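Local coordinates for protein oxalate--CoA ligase (Arabidopsis thaliana, PDB 5IE2) that belongs to the ANL superfamily of AMP-binding enzymes, with a large AMP-binding domain and a smaller C-terminal domain, and holds ATP, at residues S190-K199 and T318-E329; R239-P247 and I263-H271. All blocks are in the same frame, centred on the assembly; numbering follows the deposited sequence.

How the interactions relate
Interaction 1 and interaction 2 both belong to the AMP-binding part of the enzyme, and residues 239-271 lie between the two segments of interaction 1 in the chain. They do not touch: their centres are 24 Å apart and their nearest atoms about 10 Å. Each involves elements around one mixed sheet, since 318-329 contains its strand 319-323, and helices 242-251 and 261-273 come just before and after its edge strand 256-259 in the chain. Interaction 1 is nearer the nucleotide, the side chain of H319 being about 7 Å from ATP, whereas that of I263 in interaction 2 is about 13 Å away. R286, on strand 284-287, links them through hydrogen bonds to Y198 and H319 and, by its carbonyl, to H264.

Interaction 1: residues S190-K199 and T318-E329; sequences SVKNIKAVYK and THLMSSNPLPEE. With ACY (acetic acid), chain E.
In the AMP-binding domain, the helix 184-198 packs along strand 319-323 and the loop after it, burying 640 Å² between the two segments. At one end S190 OG donates to T318 O (2.8 Å), from 35° above the carbonyl plane. A water beside this bond joins S190 OG, N193 ND2 and L320 O. The apolar centre is L320: with its CG trans to the backbone N (chi1 178°), its CD2 reaches I194 CG1 at 3.7 Å, the two side chains running antiparallel alongside one another, and V197 CG1 is more distant. I194 CD1 meets the H319 ring at its edge; elsewhere on that ring, H319 ND1 donates to OXT of an acetic acid (2.7 Å) that probably came from the crystallisation liquor and is also hydrogen-bonded to S289 OG. Further along, Y198 OH donates to S323 OG (2.7 Å), which in turn donates a hydrogen bond to N324 O (2.8 Å); R286 also bonds the phenol oxygen. V197 CG1 lies over the centre of the Y198 ring. K199, with positive phi, closes the last turn in a Schellman motif and stretches its chain past L326 CD1. K199 NZ is gripped by two carboxylates, E328 OE2 at 2.6 Å and E329 OE2 at 2.9 Å, the latter through its anti lone pair.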
loop_
_atom_site.group_PDB
_atom_site.type_symbol
_atom_site.label_atom_id
_atom_site.label_comp_id
_atom_site.label_asym_id
_atom_site.label_seq_id
_atom_site.Cartn_x
_atom_site.Cartn_y
_atom_site.Cartn_z
ATOM N N SER A 190 -9.947 -9.192 -1.659
ATOM C CA SER A 190 -8.506 -8.967 -1.814
ATOM C C SER A 190 -7.654 -9.852 -0.908
ATOM O O SER A 190 -6.586 -10.323 -1.325
ATOM C CB SER A 190 -8.142 -7.514 -1.530
ATOM O OG SER A 190 -8.537 -6.772 -2.673
ATOM N N VAL A 191 -8.135 -10.089 0.306
ATOM C CA VAL A 191 -7.427 -10.993 1.213
ATOM C C VAL A 191 -7.322 -12.411 0.590
ATOM O O VAL A 191 -6.239 -13.017 0.571
ATOM C CB VAL A 191 -8.121 -11.005 2.605
ATOM C CG1 VAL A 191 -7.746 -12.283 3.412
ATOM C CG2 VAL A 191 -7.740 -9.698 3.385
ATOM N N LYS A 192 -8.425 -12.932 0.051
ATOM C CA LYS A 192 -8.339 -14.211 -0.656
ATOM C C LYS A 192 -7.373 -14.195 -1.840
ATOM O O LYS A 192 -6.636 -15.169 -2.047
ATOM C CB LYS A 192 -9.744 -14.644 -1.149
ATOM C CG LYS A 192 -10.530 -15.127 0.061
ATOM C CD LYS A 192 -11.959 -15.588 -0.307
ATOM C CE LYS A 192 -12.823 -14.409 -0.842
ATOM N NZ LYS A 192 -14.199 -14.859 -1.231
ATOM N N ASN A 193 -7.386 -13.117 -2.624
ATOM C CA ASN A 193 -6.457 -13.016 -3.765
ATOM C C ASN A 193 -4.953 -13.032 -3.364
ATOM O O ASN A 193 -4.139 -13.736 -3.965
ATOM C CB ASN A 193 -6.724 -11.721 -4.536
ATOM C CG ASN A 193 -8.080 -11.718 -5.225
ATOM O OD1 ASN A 193 -8.692 -12.781 -5.514
ATOM N ND2 ASN A 193 -8.534 -10.525 -5.532
ATOM N N ILE A 194 -4.650 -12.231 -2.357
ATOM C CA ILE A 194 -3.277 -12.088 -1.868
ATOM C C ILE A 194 -2.830 -13.408 -1.233
ATOM O O ILE A 194 -1.776 -13.941 -1.571
ATOM C CB ILE A 194 -3.174 -10.900 -0.852
ATOM C CG1 ILE A 194 -3.525 -9.586 -1.580
ATOM C CG2 ILE A 194 -1.751 -10.865 -0.173
ATOM C CD1 ILE A 194 -3.817 -8.380 -0.620
ATOM N N LYS A 195 -3.686 -14.002 -0.406
ATOM C CA LYS A 195 -3.325 -15.296 0.162
ATOM C C LYS A 195 -3.107 -16.352 -0.917
ATOM O O LYS A 195 -2.204 -17.196 -0.811
ATOM C CB LYS A 195 -4.471 -15.837 1.042
ATOM C CG LYS A 195 -4.622 -15.192 2.334
ATOM C CD LYS A 195 -5.552 -16.106 3.211
ATOM C CE LYS A 195 -6.829 -16.458 2.505
ATOM N NZ LYS A 195 -7.666 -17.374 3.279
ATOM N N ALA A 196 -3.931 -16.300 -1.967
ATOM C CA ALA A 196 -3.842 -17.322 -2.983
ATOM C C ALA A 196 -2.555 -17.197 -3.776
ATOM O O ALA A 196 -1.836 -18.225 -3.968
ATOM C CB ALA A 196 -5.109 -17.302 -3.946
ATOM N N VAL A 197 -2.250 -16.004 -4.285
ATOM C CA VAL A 197 -1.098 -15.915 -5.183
ATOM C C VAL A 197 0.242 -16.124 -4.431
ATOM O O VAL A 197 1.183 -16.619 -5.023
ATOM C CB VAL A 197 -1.081 -14.566 -5.980
ATOM C CG1 VAL A 197 -0.853 -13.398 -5.043
ATOM C CG2 VAL A 197 -0.044 -14.606 -7.158
ATOM N N TYR A 198 0.315 -15.800 -3.138
ATOM C CA TYR A 198 1.567 -16.051 -2.405
ATOM C C TYR A 198 1.508 -17.345 -1.598
ATOM O O TYR A 198 2.449 -17.634 -0.886
ATOM C CB TYR A 198 1.928 -14.834 -1.498
ATOM C CG TYR A 198 2.013 -13.576 -2.350
ATOM C CD1 TYR A 198 2.890 -13.508 -3.422
ATOM C CD2 TYR A 198 1.166 -12.510 -2.120
ATOM C CE1 TYR A 198 2.929 -12.382 -4.246
ATOM C CE2 TYR A 198 1.198 -11.392 -2.926
ATOM C CZ TYR A 198 2.072 -11.341 -3.968
ATOM O OH TYR A 198 2.029 -10.227 -4.762
ATOM N N LYS A 199 0.402 -18.095 -1.716
ATOM C CA LYS A 199 0.164 -19.294 -0.887
ATOM C C LYS A 199 0.498 -19.033 0.560
ATOM O O LYS A 199 1.254 -19.782 1.171
ATOM C CB LYS A 199 0.975 -20.485 -1.410
ATOM C CG LYS A 199 0.579 -20.851 -2.820
ATOM C CD LYS A 199 1.339 -22.137 -3.280
ATOM C CE LYS A 199 1.023 -22.418 -4.733
ATOM N NZ LYS A 199 1.802 -23.649 -5.110
ATOM N N THR A 318 -8.904 -2.197 -3.894
ATOM C CA THR A 318 -8.601 -2.754 -2.545
ATOM C C THR A 318 -7.182 -3.414 -2.619
ATOM O O THR A 318 -6.971 -4.552 -2.203
ATOM C CB THR A 318 -9.712 -3.755 -2.056
ATOM O OG1 THR A 318 -10.964 -3.106 -2.270
ATOM C CG2 THR A 318 -9.607 -4.034 -0.529
ATOM N N HIS A 319 -6.245 -2.653 -3.152
ATOM C CA HIS A 319 -4.843 -3.079 -3.327
ATOM C C HIS A 319 -4.691 -4.006 -4.570
ATOM O O HIS A 319 -4.791 -3.534 -5.705
ATOM C CB HIS A 319 -4.287 -3.730 -2.012
ATOM C CG HIS A 319 -2.787 -3.906 -2.021
ATOM N ND1 HIS A 319 -1.910 -2.885 -2.333
ATOM C CD2 HIS A 319 -2.017 -5.013 -1.794
ATOM C CE1 HIS A 319 -0.665 -3.356 -2.300
ATOM N NE2 HIS A 319 -0.702 -4.641 -1.978
ATOM N N LEU A 320 -4.432 -5.299 -4.376
ATOM C CA LEU A 320 -3.867 -6.143 -5.434
ATOM C C LEU A 320 -4.721 -6.230 -6.739
ATOM O O LEU A 320 -5.938 -6.552 -6.692
ATOM C CB LEU A 320 -3.678 -7.565 -4.873
ATOM C CG LEU A 320 -3.140 -8.592 -5.889
ATOM C CD1 LEU A 320 -1.733 -8.246 -6.254
ATOM C CD2 LEU A 320 -3.227 -9.991 -5.228
ATOM N N MET A 321 -4.064 -5.979 -7.867
ATOM C CA MET A 321 -4.624 -6.276 -9.182
ATOM C C MET A 321 -3.849 -7.435 -9.854
ATOM O O MET A 321 -4.451 -8.450 -10.262
ATOM C CB MET A 321 -4.582 -5.025 -10.078
ATOM C CG MET A 321 -5.607 -3.965 -9.580
ATOM S SD MET A 321 -5.491 -2.452 -10.578
ATOM C CE MET A 321 -3.968 -1.717 -9.887
ATOM N N SER A 322 -2.525 -7.284 -9.956
ATOM C CA SER A 322 -1.742 -8.342 -10.602
ATOM C C SER A 322 -0.470 -8.621 -9.821
ATOM O O SER A 322 0.047 -7.760 -9.089
ATOM C CB SER A 322 -1.372 -7.996 -12.091
ATOM O OG SER A 322 -0.406 -6.932 -12.162
ATOM N N SER A 323 0.058 -9.814 -10.008
ATOM C CA SER A 323 1.358 -10.128 -9.401
ATOM C C SER A 323 2.156 -11.151 -10.180
ATOM O O SER A 323 1.595 -12.049 -10.807
ATOM C CB SER A 323 1.164 -10.672 -7.983
ATOM O OG SER A 323 2.438 -10.840 -7.351
ATOM N N ASN A 324 3.484 -11.048 -10.097
ATOM C CA ASN A 324 4.306 -12.174 -10.471
ATOM C C ASN A 324 4.007 -13.308 -9.505
ATOM O O ASN A 324 3.721 -13.072 -8.321
ATOM C CB ASN A 324 5.803 -11.792 -10.432
ATOM C CG ASN A 324 6.191 -10.911 -11.599
ATOM O OD1 ASN A 324 6.495 -11.405 -12.685
ATOM N ND2 ASN A 324 6.179 -9.587 -11.386
ATOM N N PRO A 325 4.034 -14.538 -10.003
ATOM C CA PRO A 325 3.696 -15.738 -9.227
ATOM C C PRO A 325 4.894 -16.216 -8.426
ATOM O O PRO A 325 6.038 -15.769 -8.686
ATOM C CB PRO A 325 3.320 -16.756 -10.320
ATOM C CG PRO A 325 4.323 -16.382 -11.437
ATOM C CD PRO A 325 4.381 -14.854 -11.397
ATOM N N LEU A 326 4.647 -17.135 -7.494
ATOM C CA LEU A 326 5.732 -17.890 -6.807
ATOM C C LEU A 326 6.505 -18.689 -7.841
ATOM O O LEU A 326 5.943 -19.114 -8.829
ATOM C CB LEU A 326 5.142 -18.855 -5.734
ATOM C CG LEU A 326 4.372 -18.222 -4.571
ATOM C CD1 LEU A 326 3.736 -19.265 -3.731
ATOM C CD2 LEU A 326 5.361 -17.458 -3.699
ATOM N N PRO A 327 7.816 -18.911 -7.613
ATOM C CA PRO A 327 8.653 -19.668 -8.561
ATOM C C PRO A 327 8.087 -21.049 -8.869
ATOM O O PRO A 327 8.213 -21.530 -10.004
ATOM C CB PRO A 327 9.993 -19.765 -7.838
ATOM C CG PRO A 327 10.073 -18.506 -7.017
ATOM C CD PRO A 327 8.609 -18.258 -6.552
ATOM N N GLU A 328 7.439 -21.682 -7.892
ATOM C CA GLU A 328 6.889 -23.015 -8.123
ATOM C C GLU A 328 5.726 -22.964 -9.105
ATOM O O GLU A 328 5.382 -23.984 -9.677
ATOM C CB GLU A 328 6.447 -23.667 -6.805
ATOM C CG GLU A 328 5.178 -23.056 -6.201
ATOM C CD GLU A 328 5.139 -23.124 -4.669
ATOM O OE1 GLU A 328 6.090 -22.624 -4.028
ATOM O OE2 GLU A 328 4.151 -23.651 -4.104
ATOM N N GLU A 329 5.144 -21.781 -9.327
ATOM C CA GLU A 329 4.026 -21.647 -10.261
ATOM C C GLU A 329 4.434 -21.051 -11.604
ATOM O O GLU A 329 3.748 -21.279 -12.596
ATOM C CB GLU A 329 2.881 -20.794 -9.662
ATOM C CG GLU A 329 2.157 -21.455 -8.476
ATOM C CD GLU A 329 1.469 -22.791 -8.846
ATOM O OE1 GLU A 329 1.001 -22.952 -10.003
ATOM O OE2 GLU A 329 1.436 -23.694 -7.973
HETATM C C ACY E . -1.027 0.059 -3.647
HETATM O O ACY E . 0.060 -0.576 -3.386
HETATM O OXT ACY E . -2.189 -0.419 -3.488
HETATM C CH3 ACY E . -0.921 1.443 -4.231
HETATM O O HOH W 1 -7.291 -8.003 -4.820
HETATM O O HOH W 2 1.846 -17.965 -7.306
#

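Interaction 2: residues R239-P247 and I263-H271; sequences RFSATTFWP and IHQIILDRH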
loop_
_atom_site.group_PDB
_atom_site.type_symbol
_atom_site.label_atom_id
_atom_site.label_comp_id
_atom_site.label_asym_id
_atom_site.label_seq_id
_atom_site.Cartn_x
_atom_site.Cartn_y
_atom_site.Cartn_z
ATOM N N ARG A 239 6.673 2.354 13.517
ATOM C CA ARG A 239 7.037 2.713 12.140
ATOM C C ARG A 239 8.278 1.933 11.706
ATOM O O ARG A 239 8.993 1.378 12.534
ATOM C CB ARG A 239 7.305 4.226 12.015
ATOM C CG ARG A 239 8.585 4.584 12.660
ATOM C CD ARG A 239 8.815 6.084 12.773
ATOM N NE ARG A 239 9.966 6.309 13.654
ATOM C CZ ARG A 239 9.893 6.578 14.960
ATOM N NH1 ARG A 239 8.717 6.704 15.562
ATOM N NH2 ARG A 239 11.007 6.741 15.664
ATOM N N PHE A 240 8.539 1.899 10.407
ATOM C CA PHE A 240 9.712 1.198 9.893
ATOM C C PHE A 240 10.986 1.780 10.464
ATOM O O PHE A 240 11.123 3.007 10.535
ATOM C CB PHE A 240 9.725 1.296 8.373
ATOM C CG PHE A 240 11.018 0.840 7.737
ATOM C CD1 PHE A 240 11.416 -0.477 7.801
ATOM C CD2 PHE A 240 11.847 1.771 7.126
ATOM C CE1 PHE A 240 12.617 -0.862 7.189
ATOM C CE2 PHE A 240 13.044 1.383 6.525
ATOM C CZ PHE A 240 13.416 0.085 6.570
ATOM N N SER A 241 11.908 0.910 10.870
ATOM C CA SER A 241 13.268 1.310 11.248
ATOM C C SER A 241 14.263 0.437 10.513
ATOM O O SER A 241 14.163 -0.778 10.606
ATOM C CB SER A 241 13.488 1.147 12.783
ATOM O OG SER A 241 14.874 1.101 13.118
ATOM N N ALA A 242 15.204 1.008 9.780
ATOM C CA ALA A 242 16.157 0.130 9.085
ATOM C C ALA A 242 17.036 -0.655 10.087
ATOM O O ALA A 242 17.504 -1.771 9.819
ATOM C CB ALA A 242 17.035 0.932 8.131
ATOM N N THR A 243 17.244 -0.085 11.262
ATOM C CA THR A 243 18.152 -0.732 12.207
ATOM C C THR A 243 17.493 -1.900 12.922
ATOM O O THR A 243 18.181 -2.834 13.310
ATOM C CB THR A 243 18.715 0.288 13.236
ATOM O OG1 THR A 243 17.658 0.822 14.026
ATOM C CG2 THR A 243 19.315 1.407 12.516
ATOM N N THR A 244 16.179 -1.870 13.141
ATOM C CA THR A 244 15.579 -2.993 13.859
ATOM C C THR A 244 14.907 -4.017 12.948
ATOM O O THR A 244 14.432 -5.032 13.437
ATOM C CB THR A 244 14.526 -2.536 14.869
ATOM O OG1 THR A 244 13.463 -1.869 14.180
ATOM C CG2 THR A 244 15.170 -1.588 15.927
ATOM N N PHE A 245 14.858 -3.727 11.644
ATOM C CA PHE A 245 14.120 -4.584 10.682
ATOM C C PHE A 245 14.574 -6.036 10.727
ATOM O O PHE A 245 13.753 -6.937 10.968
ATOM C CB PHE A 245 14.267 -4.027 9.251
ATOM C CG PHE A 245 13.604 -4.886 8.210
ATOM C CD1 PHE A 245 12.237 -5.138 8.306
ATOM C CD2 PHE A 245 14.338 -5.470 7.180
ATOM C CE1 PHE A 245 11.576 -5.943 7.365
ATOM C CE2 PHE A 245 13.681 -6.293 6.219
ATOM C CZ PHE A 245 12.306 -6.526 6.327
ATOM N N TRP A 246 15.864 -6.295 10.459
ATOM C CA TRP A 246 16.303 -7.670 10.380
ATOM C C TRP A 246 16.324 -8.338 11.745
ATOM O O TRP A 246 16.001 -9.509 11.814
ATOM C CB TRP A 246 17.677 -7.796 9.707
ATOM C CG TRP A 246 17.551 -7.572 8.175
ATOM C CD1 TRP A 246 18.064 -6.531 7.461
ATOM C CD2 TRP A 246 16.852 -8.401 7.238
ATOM N NE1 TRP A 246 17.735 -6.651 6.127
ATOM C CE2 TRP A 246 16.981 -7.790 5.965
ATOM C CE3 TRP A 246 16.143 -9.606 7.348
ATOM C CZ2 TRP A 246 16.437 -8.353 4.805
ATOM C CZ3 TRP A 246 15.577 -10.162 6.197
ATOM C CH2 TRP A 246 15.737 -9.538 4.934
ATOM N N PRO A 247 16.696 -7.604 12.814
ATOM C CA PRO A 247 16.526 -8.285 14.120
ATOM C C PRO A 247 15.093 -8.757 14.406
ATOM O O PRO A 247 14.913 -9.859 14.957
ATOM C CB PRO A 247 16.973 -7.224 15.113
ATOM C CG PRO A 247 18.084 -6.514 14.366
ATOM C CD PRO A 247 17.558 -6.403 12.947
ATOM N N ILE A 263 11.505 1.922 0.138
ATOM C CA ILE A 263 11.867 1.225 1.370
ATOM C C ILE A 263 12.851 0.081 1.090
ATOM O O ILE A 263 13.848 -0.090 1.838
ATOM C CB ILE A 263 10.592 0.707 2.103
ATOM C CG1 ILE A 263 9.765 1.873 2.640
ATOM C CG2 ILE A 263 10.960 -0.277 3.231
ATOM C CD1 ILE A 263 10.497 2.721 3.726
ATOM N N HIS A 264 12.622 -0.694 0.024
ATOM C CA HIS A 264 13.608 -1.703 -0.365
ATOM C C HIS A 264 15.010 -1.056 -0.564
ATOM O O HIS A 264 16.024 -1.636 -0.188
ATOM C CB HIS A 264 13.212 -2.418 -1.667
ATOM C CG HIS A 264 12.055 -3.349 -1.504
ATOM N ND1 HIS A 264 12.050 -4.359 -0.565
ATOM C CD2 HIS A 264 10.859 -3.414 -2.140
ATOM C CE1 HIS A 264 10.913 -5.035 -0.661
ATOM N NE2 HIS A 264 10.175 -4.485 -1.613
ATOM N N GLN A 265 15.052 0.134 -1.163
ATOM C CA GLN A 265 16.362 0.818 -1.361
ATOM C C GLN A 265 17.013 1.173 -0.027
ATOM O O GLN A 265 18.253 1.035 0.117
ATOM C CB GLN A 265 16.200 2.076 -2.211
ATOM C CG GLN A 265 15.963 1.740 -3.708
ATOM C CD GLN A 265 15.484 2.944 -4.493
ATOM O OE1 GLN A 265 14.352 3.427 -4.288
ATOM N NE2 GLN A 265 16.347 3.461 -5.407
ATOM N N ILE A 266 16.218 1.642 0.923
ATOM C CA ILE A 266 16.792 1.901 2.269
ATOM C C ILE A 266 17.346 0.627 2.944
ATOM O O ILE A 266 18.432 0.652 3.579
ATOM C CB ILE A 266 15.729 2.573 3.183
ATOM C CG1 ILE A 266 15.428 3.950 2.606
ATOM C CG2 ILE A 266 16.202 2.639 4.658
ATOM C CD1 ILE A 266 14.293 4.692 3.243
ATOM N N ILE A 267 16.619 -0.487 2.802
ATOM C CA ILE A 267 17.044 -1.789 3.346
ATOM C C ILE A 267 18.329 -2.245 2.666
ATOM O O ILE A 267 19.244 -2.786 3.309
ATOM C CB ILE A 267 15.933 -2.819 3.147
ATOM C CG1 ILE A 267 14.747 -2.461 4.073
ATOM C CG2 ILE A 267 16.432 -4.275 3.368
ATOM C CD1 ILE A 267 13.421 -3.289 3.721
ATOM N N LEU A 268 18.418 -2.010 1.353
ATOM C CA LEU A 268 19.668 -2.345 0.618
ATOM C C LEU A 268 20.847 -1.482 1.057
ATOM O O LEU A 268 21.966 -1.995 1.227
ATOM C CB LEU A 268 19.494 -2.195 -0.878
ATOM C CG LEU A 268 18.725 -3.375 -1.496
ATOM C CD1 LEU A 268 18.393 -3.022 -2.950
ATOM C CD2 LEU A 268 19.559 -4.634 -1.453
ATOM N N ASP A 269 20.599 -0.195 1.248
ATOM C CA ASP A 269 21.650 0.709 1.748
ATOM C C ASP A 269 22.178 0.202 3.111
ATOM O O ASP A 269 23.419 0.226 3.398
ATOM C CB ASP A 269 21.133 2.142 1.956
ATOM C CG ASP A 269 20.872 2.927 0.636
ATOM O OD1 ASP A 269 21.403 2.574 -0.455
ATOM O OD2 ASP A 269 20.116 3.937 0.723
ATOM N N ARG A 270 21.243 -0.173 3.980
ATOM C CA ARG A 270 21.616 -0.669 5.306
ATOM C C ARG A 270 22.444 -1.960 5.171
ATOM O O ARG A 270 23.424 -2.210 5.935
ATOM C CB ARG A 270 20.363 -0.874 6.160
ATOM C CG ARG A 270 20.570 -1.652 7.459
ATOM C CD ARG A 270 21.265 -0.797 8.502
ATOM N NE ARG A 270 21.446 -1.520 9.755
ATOM C CZ ARG A 270 22.027 -0.998 10.834
ATOM N NH1 ARG A 270 22.472 0.246 10.804
ATOM N NH2 ARG A 270 22.181 -1.740 11.926
ATOM N N HIS A 271 22.075 -2.795 4.198
ATOM C CA HIS A 271 22.826 -4.018 3.989
ATOM C C HIS A 271 24.234 -3.667 3.523
ATOM O O HIS A 271 25.182 -4.391 3.860
ATOM C CB HIS A 271 22.128 -4.941 2.980
ATOM C CG HIS A 271 22.960 -6.097 2.522
ATOM N ND1 HIS A 271 23.240 -7.181 3.327
ATOM C CD2 HIS A 271 23.543 -6.359 1.322
ATOM C CE1 HIS A 271 23.952 -8.063 2.642
ATOM N NE2 HIS A 271 24.165 -7.582 1.428
HETATM O O HOH W 3 20.503 -4.244 12.671
HETATM O O HOH W 4 19.253 -4.275 5.528
#
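F240 and I267 carry the tight side of this contact. I263 CG2 stands over the centre of the F240 ring in a CH-pi contact, 4.2 Å from the centroid and 11° off the normal, while I266 CG2 meets the same ring at its edge. I267 spreads its branches: CG1 touches F240 CZ (3.8 Å), CD1 lies over a face of F245, and CG2, anti to the backbone N, approaches the W246 ring obliquely at NE1. A water within this packed part receives a weak bond from W246 NE1 and donates to I267 O. F240, just ahead of helix 242-251, and F245 and W246 on it thus pack against helix 261-273, the two helices being linked in sequence through strand 256-259; their short segments cross nearly at right angles (-83°), the axes 10.0 Å apart with large side chains between them. S241 N-caps the first helix, its OG accepting from T244 N (3.2 Å). The other side is looser and more exposed. R270, bent at chi2 (75°), lays its guanidinium beside T243, whose CG2 is over one face at 3.8 Å from R270 NH1. Direct polar bonds between the segments are absent here, and a water mediates instead, linking T243 O with R270 NH2 (3.1 Å to the water).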